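Local coordinates for protein Alpha/beta hydrolase (Pectobacterium atrosepticum SCRI1043, PDB 3BDV) that probably acts as a serine hydrolase of the alpha/beta-hydrolase fold, though its substrate is unknown, and binds calcium ions, at residues M20-G25 / I77-S82. Sequence-based numbering, arbitrary orientation.
Sequences MVLVPG and ILIGHS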
# COMPACT_ATOMS: atom_id res chain seq x y z
N MSE A 20 7.14 -8.14 -0.48
CA MSE A 20 6.49 -6.84 -0.48
C MSE A 20 6.55 -6.26 -1.87
O MSE A 20 7.62 -6.22 -2.47
CB MSE A 20 7.22 -5.87 0.43
CG MSE A 20 7.43 -6.35 1.83
SE MSE A 20 5.89 -6.95 2.78
CE MSE A 20 6.61 -6.92 4.57
N VAL A 21 5.42 -5.75 -2.35
CA VAL A 21 5.36 -5.02 -3.62
C VAL A 21 4.90 -3.57 -3.38
O VAL A 21 3.76 -3.35 -2.99
CB VAL A 21 4.47 -5.74 -4.64
CG1 VAL A 21 4.48 -4.97 -5.94
CG2 VAL A 21 4.96 -7.18 -4.88
N LEU A 22 5.79 -2.61 -3.64
CA LEU A 22 5.48 -1.19 -3.53
C LEU A 22 4.73 -0.68 -4.75
O LEU A 22 5.19 -0.85 -5.87
CB LEU A 22 6.76 -0.36 -3.34
CG LEU A 22 7.55 -0.72 -2.11
CD1 LEU A 22 9.00 -0.21 -2.30
CD2 LEU A 22 6.88 -0.13 -0.83
N VAL A 23 3.54 -0.13 -4.52
CA VAL A 23 2.69 0.48 -5.56
C VAL A 23 2.52 2.00 -5.37
O VAL A 23 1.65 2.43 -4.63
CB VAL A 23 1.30 -0.17 -5.63
CG1 VAL A 23 0.56 0.28 -6.87
CG2 VAL A 23 1.42 -1.75 -5.60
N PRO A 24 3.34 2.81 -6.05
CA PRO A 24 3.18 4.27 -5.99
C PRO A 24 1.94 4.77 -6.69
O PRO A 24 1.36 4.05 -7.52
CB PRO A 24 4.46 4.80 -6.67
CG PRO A 24 5.43 3.64 -6.58
CD PRO A 24 4.56 2.44 -6.80
N GLY A 25 1.56 6.00 -6.35
CA GLY A 25 0.51 6.69 -7.07
C GLY A 25 1.02 7.60 -8.18
O GLY A 25 2.10 7.41 -8.73
N ILE A 77 2.49 -9.02 -0.43
CA ILE A 77 1.73 -7.94 0.20
C ILE A 77 1.85 -6.71 -0.66
O ILE A 77 2.97 -6.24 -0.90
CB ILE A 77 2.21 -7.63 1.64
CG1 ILE A 77 2.00 -8.86 2.54
CG2 ILE A 77 1.47 -6.42 2.18
CD1 ILE A 77 2.59 -8.77 3.94
N LEU A 78 0.73 -6.22 -1.18
CA LEU A 78 0.74 -4.96 -1.98
C LEU A 78 0.75 -3.78 -1.04
O LEU A 78 -0.07 -3.70 -0.15
CB LEU A 78 -0.49 -4.88 -2.87
CG LEU A 78 -0.59 -5.94 -3.98
CD1 LEU A 78 -1.89 -5.72 -4.76
CD2 LEU A 78 0.65 -5.94 -4.89
N ILE A 79 1.69 -2.86 -1.22
CA ILE A 79 1.80 -1.69 -0.29
C ILE A 79 1.58 -0.47 -1.20
O ILE A 79 2.47 -0.04 -1.97
CB ILE A 79 3.14 -1.64 0.44
CG1 ILE A 79 3.43 -2.89 1.27
CG2 ILE A 79 3.25 -0.35 1.28
CD1 ILE A 79 4.85 -2.99 1.83
N GLY A 80 0.36 0.05 -1.15
CA GLY A 80 -0.06 1.10 -2.05
C GLY A 80 -0.15 2.50 -1.45
O GLY A 80 -0.48 2.64 -0.29
N HIS A 81 0.05 3.52 -2.27
CA HIS A 81 -0.17 4.90 -1.84
C HIS A 81 -1.16 5.58 -2.78
O HIS A 81 -0.95 5.58 -3.99
CB HIS A 81 1.15 5.70 -1.84
CG HIS A 81 1.01 7.14 -1.41
ND1 HIS A 81 1.46 8.20 -2.16
CD2 HIS A 81 0.44 7.68 -0.31
CE1 HIS A 81 1.18 9.33 -1.54
NE2 HIS A 81 0.58 9.04 -0.39
N SER A 82 -2.21 6.18 -2.23
CA SER A 82 -3.11 7.04 -3.02
C SER A 82 -3.75 6.30 -4.23
O SER A 82 -4.42 5.28 -4.05
CB SER A 82 -2.37 8.33 -3.41
OG SER A 82 -3.32 9.35 -3.77
O HOH W 1 3.01 7.67 -4.58
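Val-21 and Val-23 join residues 20-25 to residues 77-82 through four backbone hydrogen bonds of a parallel ladder. Val-21 N gives to Ile-77 O at 2.9 Å, nearly straight, and Val-21 O takes Ile-79 N at 2.8 Å; Val-23 N gives to Ile-79 O, and Val-23 O accepts from His-81 N at 3.1 Å. Beyond the last rung a water accepts from Gly-25 N and meets the His-81 ring edge at ND1; NE2 is hydrogen-bonded to His-163 O. Lacking a side chain, Gly-25 can pass close to His-81 O.

On one face, selenomethionine Met-20 bends at chi2 (-53°) and lies alongside Ile-77, its SE 3.9 Å from Ile-77 CB; Ile-79 CD1 reaches Met-20 CB. Helix 174-185 covers these chains. On the other face Leu-78 CD2 packs 3.8 Å from Val-21 CB, against Ile-65 of helix 58-70. Beta-branched residues suit the extended backbone; Gly-80, with no side chain, sets its CA 3.4 Å from Val-23 O, the closest of four CA-H...O contacts.

Ser-82 follows at positive phi (58°), before helix 83-93. This strained turn in a GxSxG sequence, leaving an inner strand of a parallel sheet, is characteristic of the alpha/beta-hydrolase fold; the position of Ser-82 is consistent with a nucleophile elbow.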